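Long-range contacts in tyrosine specific protein phosphatase (Trypanosoma cruzi, PDB 4AZ1), which probably removes phosphate from phosphotyrosine residues of proteins: residues L61-T66 with T73-N78; A241-L246 with L282-R287. All blocks are in the same frame, centred on the assembly; numbering follows the deposited sequence.

Interaction 1. Residues L61-T66 with T73-N78; sequences LYPQVT and TPYYIN. With FMT (formic acid), chain H.
Tyr62 and Ile77 face each other with their CA atoms 7.2 Å apart, and Gln64 lies across from Thr73 at 6.2 Å between CA atoms, so that the two irregular segments run past each other in opposite directions, too far apart for strand pairing. A water takes the place of a direct backbone bond: it accepts from Ile77 N at 3.0 Å and probably donates to Tyr62 O. Gln64 NE2 gives the same water a weak further bond, the bend of its chain at chi2 (74°) turning the amide back to the seam. Beside this bridge the CG1 branch of Ile77 lies 3.3 Å from Tyr62 O, close against the carbonyl.

The apolar part turns on Pro63, which follows a cis peptide bond. Its CB sits over the centre of the Tyr62 ring, 3.7 Å above the plane. The next ring atom, CG, reaches across the seam, 3.5 Å from Thr73 CG2 and 3.4 Å from Tyr75 CE1; the approach to the Tyr75 ring is oblique. Tyr75 is modelled in two conformers, and in the one described here Thr73 CG2 also lies over the ring centre. Tyr62 and Tyr75 both pack on Met107 of helix 101-110. At the far end Tyr76 OH bonds to Asn49 and Ser42, while Asn78 N hydrogen-bonds to O1 of a formic acid molecule at 2.8 Å, probably from the crystallisation liquor; Gln94 NE2 bonds to it too.

Residues 73-78 lead into strand 79-82 at the margin of the main sheet. Their Tyr-Ile-Asn run matches the Asp-Tyr-Ile-Asn-Ala signature of classical tyrosine phosphatases, and the water-bridged loop packed against it belongs to the same link between the N-terminal helices and the sheet of that fold.

Interaction 2. Residues A241-L246 with L282-R287; sequences AALTHL and LTLMCR
Leu243 lays its CD2 methyl over one face of the Arg287 guanidinium, 3.7 Å above the plane and close to its centre, and also touches the root of the same side chain, with CD2 3.6 Å from Arg287 CB. Arg287 can meet the leucine twice because its chain folds back, bent at chi2 (66°) and chi3 (69°). Leu246 closes in on the aliphatic part of the arginine, its CD1 4.0 Å from Arg287 CG. The charged end is held by salt bridges from NE to Glu207 and from NH1 to Glu247.

Deeper in the contact Leu284 enters from helix 274-288. Its CD2 methyl lies 3.9 Å from Leu246 CD1 and also meets Ala242 CB and Leu243 CD2. The two side chains, Leu246 and Leu284, lie alongside each other, pointing opposite ways. The two helix segments cross at -34°, with axes 10.0 Å apart, a separation bridged by leucine side chains. Leu243 also packs on Leu210 of helix 203-215, and Leu284 on Val256 of helix 255-266. This joins the helix that follows the HCX5R phosphate-binding loop to the C-terminal helices.

No hydrogen bond spans the two segments: cohesion here is apolar, and an arginine whose charge is met by two glutamates offers its carbon chain to Leu243 and Leu246 and a flat face to Leu243.

How the interactions relate
Interactions 1 and 2 lie on opposite sides of the chain's centre, 31 Å apart between their own centres and about 17 Å apart at their nearest atoms, so they do not touch. They share no element: 61-66 with 73-78 joins two parts of the loop leading into an edge strand of the sheet, whereas 241-246 with 282-287 joins two helices. The loop contact is the more thoroughly buried and combines proline and aromatic packing with a water that serves backbone groups left without a regular strand partner. In the helical contact the backbone bonds are made within each helix, and side chains do the joining, grading from a buried leucine core to a partly exposed arginine.

Interaction 1. Residues L61-T66 with T73-N78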
loop_
_atom_site.group_PDB
_atom_site.type_symbol
_atom_site.label_atom_id
_atom_site.label_comp_id
_atom_site.label_asym_id
_atom_site.label_seq_id
_atom_site.Cartn_x
_atom_site.Cartn_y
_atom_site.Cartn_z
ATOM N N LEU A 61 -11.923 12.089 13.071
ATOM C CA LEU A 61 -11.079 11.161 12.320
ATOM C C LEU A 61 -11.936 10.195 11.492
ATOM O O LEU A 61 -12.865 9.584 12.013
ATOM C CB LEU A 61 -10.182 10.378 13.282
ATOM C CG LEU A 61 -9.243 9.350 12.641
ATOM C CD1 LEU A 61 -8.167 10.057 11.833
ATOM C CD2 LEU A 61 -8.620 8.486 13.690
ATOM N N TYR A 62 -11.644 10.079 10.202
ATOM C CA TYR A 62 -12.421 9.202 9.328
ATOM C C TYR A 62 -11.578 7.991 8.939
ATOM O O TYR A 62 -10.390 8.134 8.642
ATOM C CB TYR A 62 -12.904 9.958 8.076
ATOM C CG TYR A 62 -13.929 9.185 7.252
ATOM C CD1 TYR A 62 -15.282 9.219 7.580
ATOM C CD2 TYR A 62 -13.540 8.422 6.149
ATOM C CE1 TYR A 62 -16.224 8.516 6.837
ATOM C CE2 TYR A 62 -14.472 7.719 5.402
ATOM C CZ TYR A 62 -15.813 7.769 5.750
ATOM O OH TYR A 62 -16.744 7.067 5.013
ATOM N N PRO A 63 -12.192 6.799 8.916
ATOM C CA PRO A 63 -13.621 6.527 9.123
ATOM C C PRO A 63 -14.044 6.227 10.562
ATOM O O PRO A 63 -15.175 5.775 10.752
ATOM C CB PRO A 63 -13.834 5.261 8.293
ATOM C CG PRO A 63 -12.557 4.518 8.490
ATOM C CD PRO A 63 -11.471 5.587 8.486
ATOM N N GLN A 64 -13.177 6.465 11.543
ATOM C CA GLN A 64 -13.428 6.015 12.919
ATOM C C GLN A 64 -14.673 6.607 13.583
ATOM O O GLN A 64 -15.207 6.023 14.525
ATOM C CB GLN A 64 -12.196 6.258 13.801
ATOM C CG GLN A 64 -11.009 5.323 13.522
ATOM C CD GLN A 64 -10.257 5.651 12.229
ATOM O OE1 GLN A 64 -10.659 6.527 11.453
ATOM N NE2 GLN A 64 -9.151 4.945 12.001
ATOM N N VAL A 65 -15.139 7.751 13.092
ATOM C CA VAL A 65 -16.290 8.420 13.696
ATOM C C VAL A 65 -17.634 7.928 13.149
ATOM O O VAL A 65 -18.695 8.305 13.656
ATOM C CB VAL A 65 -16.184 9.946 13.556
ATOM C CG1 VAL A 65 -14.989 10.443 14.339
ATOM C CG2 VAL A 65 -16.070 10.345 12.087
ATOM N N THR A 66 -17.578 7.089 12.116
ATOM C CA THR A 66 -18.766 6.430 11.576
ATOM C C THR A 66 -19.011 5.079 12.255
ATOM O O THR A 66 -20.094 4.499 12.133
ATOM C CB THR A 66 -18.681 6.236 10.037
ATOM O OG1 THR A 66 -17.366 5.797 9.670
ATOM C CG2 THR A 66 -18.993 7.538 9.311
ATOM N N THR A 73 -12.022 -0.130 13.520
ATOM C CA THR A 73 -11.571 0.124 12.151
ATOM C C THR A 73 -10.088 -0.218 12.043
ATOM O O THR A 73 -9.245 0.438 12.656
ATOM C CB THR A 73 -11.798 1.573 11.670
ATOM O OG1 THR A 73 -13.192 1.893 11.720
ATOM C CG2 THR A 73 -11.321 1.707 10.234
ATOM N N PRO A 74 -9.772 -1.255 11.255
ATOM C CA PRO A 74 -8.427 -1.821 11.116
ATOM C C PRO A 74 -7.540 -1.089 10.106
ATOM O O PRO A 74 -6.494 -1.621 9.718
ATOM C CB PRO A 74 -8.711 -3.238 10.613
ATOM C CG PRO A 74 -9.961 -3.086 9.800
ATOM C CD PRO A 74 -10.775 -2.010 10.479
ATOM N N TYR A 75 -7.922 0.106 9.689
ATOM C CA TYR A 75 -7.035 0.855 8.818
ATOM C C TYR A 75 -7.010 2.325 9.176
ATOM O O TYR A 75 -7.906 2.843 9.843
ATOM C CB TYR A 75 -7.396 0.655 7.347
ATOM C CG TYR A 75 -8.854 0.858 7.053
ATOM C CD1 TYR A 75 -9.392 2.129 6.996
ATOM C CD2 TYR A 75 -9.693 -0.225 6.831
ATOM C CE1 TYR A 75 -10.716 2.324 6.728
ATOM C CE2 TYR A 75 -11.029 -0.039 6.562
ATOM C CZ TYR A 75 -11.535 1.242 6.511
ATOM O OH TYR A 75 -12.866 1.453 6.245
ATOM N N TYR A 76 -5.968 2.992 8.713
ATOM C CA TYR A 76 -5.752 4.385 9.041
ATOM C C TYR A 76 -5.552 5.183 7.771
ATOM O O TYR A 76 -4.699 4.854 6.928
ATOM C CB TYR A 76 -4.545 4.555 9.975
ATOM C CG TYR A 76 -4.094 5.998 10.133
ATOM C CD1 TYR A 76 -4.673 6.823 11.086
ATOM C CD2 TYR A 76 -3.077 6.524 9.342
ATOM C CE1 TYR A 76 -4.268 8.133 11.236
ATOM C CE2 TYR A 76 -2.663 7.840 9.492
ATOM C CZ TYR A 76 -3.264 8.633 10.440
ATOM O OH TYR A 76 -2.859 9.935 10.593
ATOM N N ILE A 77 -6.367 6.219 7.622
ATOM C CA ILE A 77 -6.053 7.269 6.697
ATOM C C ILE A 77 -5.916 8.545 7.531
ATOM O O ILE A 77 -6.644 8.740 8.516
ATOM C CB ILE A 77 -7.095 7.393 5.569
ATOM C CG1 ILE A 77 -8.389 8.021 6.077
ATOM C CG2 ILE A 77 -7.362 6.006 4.926
ATOM C CD1 ILE A 77 -9.199 8.708 4.975
ATOM N N ASN A 78 -4.939 9.376 7.187
ATOM C CA ASN A 78 -4.809 10.689 7.816
ATOM C C ASN A 78 -5.910 11.564 7.214
ATOM O O ASN A 78 -5.683 12.267 6.221
ATOM C CB ASN A 78 -3.421 11.257 7.516
ATOM C CG ASN A 78 -3.149 12.577 8.203
ATOM O OD1 ASN A 78 -4.025 13.435 8.320
ATOM N ND2 ASN A 78 -1.909 12.756 8.641
HETATM C C FMT H . -4.396 8.664 3.477
HETATM O O1 FMT H . -3.975 8.629 4.642
HETATM O O2 FMT H . -5.336 9.365 3.071
HETATM O O HOH W 1 -8.099 6.919 9.985
#

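Interaction 2. Residues A241-L246 with L282-R287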
loop_
_atom_site.group_PDB
_atom_site.type_symbol
_atom_site.label_atom_id
_atom_site.label_comp_id
_atom_site.label_asym_id
_atom_site.label_seq_id
_atom_site.Cartn_x
_atom_site.Cartn_y
_atom_site.Cartn_z
ATOM N N ALA A 241 -18.833 24.783 -0.452
ATOM C CA ALA A 241 -19.697 25.305 0.607
ATOM C C ALA A 241 -20.156 26.714 0.277
ATOM O O ALA A 241 -21.352 27.002 0.274
ATOM C CB ALA A 241 -18.982 25.284 1.938
ATOM N N ALA A 242 -19.199 27.591 -0.009
ATOM C CA ALA A 242 -19.536 28.970 -0.312
ATOM C C ALA A 242 -20.518 29.076 -1.475
ATOM O O ALA A 242 -21.456 29.880 -1.425
ATOM C CB ALA A 242 -18.268 29.800 -0.577
ATOM N N LEU A 243 -20.326 28.260 -2.511
ATOM C CA LEU A 243 -21.209 28.321 -3.676
ATOM C C LEU A 243 -22.599 27.763 -3.390
ATOM O O LEU A 243 -23.578 28.199 -3.994
ATOM C CB LEU A 243 -20.587 27.630 -4.897
ATOM C CG LEU A 243 -19.476 28.440 -5.572
ATOM C CD1 LEU A 243 -18.584 27.558 -6.432
ATOM C CD2 LEU A 243 -20.078 29.557 -6.408
ATOM N N THR A 244 -22.682 26.806 -2.472
ATOM C CA THR A 244 -23.978 26.272 -2.056
ATOM C C THR A 244 -24.764 27.363 -1.333
ATOM O O THR A 244 -25.968 27.515 -1.548
ATOM C CB THR A 244 -23.829 25.038 -1.148
ATOM O OG1 THR A 244 -23.107 24.006 -1.837
ATOM C CG2 THR A 244 -25.200 24.508 -0.744
ATOM N N HIS A 245 -24.090 28.137 -0.487
ATOM C CA HIS A 245 -24.756 29.278 0.155
ATOM C C HIS A 245 -25.278 30.273 -0.877
ATOM O O HIS A 245 -26.391 30.795 -0.746
ATOM C CB HIS A 245 -23.820 29.964 1.158
ATOM C CG HIS A 245 -23.670 29.199 2.432
ATOM N ND1 HIS A 245 -24.643 29.187 3.410
ATOM C CD2 HIS A 245 -22.683 28.382 2.872
ATOM C CE1 HIS A 245 -24.252 28.412 4.404
ATOM N NE2 HIS A 245 -23.063 27.915 4.106
ATOM N N LEU A 246 -24.473 30.516 -1.909
ATOM C CA LEU A 246 -24.849 31.424 -2.987
ATOM C C LEU A 246 -26.117 30.920 -3.667
ATOM O O LEU A 246 -27.059 31.681 -3.894
ATOM C CB LEU A 246 -23.693 31.532 -3.995
ATOM C CG LEU A 246 -23.806 32.503 -5.181
ATOM C CD1 LEU A 246 -22.423 32.957 -5.629
ATOM C CD2 LEU A 246 -24.544 31.880 -6.359
ATOM N N LEU A 282 -12.362 34.175 -5.332
ATOM C CA LEU A 282 -12.290 34.229 -6.796
ATOM C C LEU A 282 -13.361 33.359 -7.456
ATOM O O LEU A 282 -13.945 33.747 -8.467
ATOM C CB LEU A 282 -10.910 33.781 -7.290
ATOM C CG LEU A 282 -9.767 34.672 -6.817
ATOM C CD1 LEU A 282 -8.407 34.173 -7.337
ATOM C CD2 LEU A 282 -10.026 36.106 -7.230
ATOM N N THR A 283 -13.609 32.177 -6.900
ATOM C CA THR A 283 -14.648 31.325 -7.481
ATOM C C THR A 283 -16.023 31.973 -7.302
ATOM O O THR A 283 -16.886 31.855 -8.172
ATOM C CB THR A 283 -14.651 29.879 -6.909
ATOM O OG1 THR A 283 -15.221 29.869 -5.594
ATOM C CG2 THR A 283 -13.254 29.329 -6.846
ATOM N N LEU A 284 -16.227 32.665 -6.181
ATOM C CA LEU A 284 -17.516 33.316 -5.944
ATOM C C LEU A 284 -17.692 34.425 -6.964
ATOM O O LEU A 284 -18.747 34.547 -7.597
ATOM C CB LEU A 284 -17.613 33.879 -4.520
ATOM C CG LEU A 284 -17.872 32.856 -3.407
ATOM C CD1 LEU A 284 -17.751 33.515 -2.049
ATOM C CD2 LEU A 284 -19.259 32.190 -3.548
ATOM N N MET A 285 -16.641 35.216 -7.142
ATOM C CA MET A 285 -16.667 36.297 -8.112
ATOM C C MET A 285 -16.949 35.791 -9.528
ATOM O O MET A 285 -17.821 36.330 -10.210
ATOM C CB MET A 285 -15.365 37.097 -8.053
ATOM C CG MET A 285 -15.168 37.819 -6.723
ATOM S SD MET A 285 -13.531 38.581 -6.578
ATOM C CE MET A 285 -13.751 40.014 -7.667
ATOM N N CYS A 286 -16.229 34.759 -9.969
ATOM C CA CYS A 286 -16.480 34.186 -11.294
ATOM C C CYS A 286 -17.927 33.716 -11.462
ATOM O O CYS A 286 -18.560 34.015 -12.474
ATOM C CB CYS A 286 -15.522 33.031 -11.590
ATOM S SG CYS A 286 -13.816 33.557 -11.798
ATOM N N ARG A 287 -18.457 33.008 -10.466
ATOM C CA ARG A 287 -19.853 32.562 -10.533
ATOM C C ARG A 287 -20.777 33.759 -10.690
ATOM O O ARG A 287 -21.774 33.695 -11.415
ATOM C CB ARG A 287 -20.236 31.756 -9.289
ATOM C CG ARG A 287 -21.695 31.304 -9.251
ATOM C CD ARG A 287 -22.027 30.295 -10.369
ATOM N NE ARG A 287 -21.375 28.998 -10.163
ATOM C CZ ARG A 287 -21.835 28.053 -9.343
ATOM N NH1 ARG A 287 -22.947 28.260 -8.646
ATOM N NH2 ARG A 287 -21.189 26.903 -9.216
#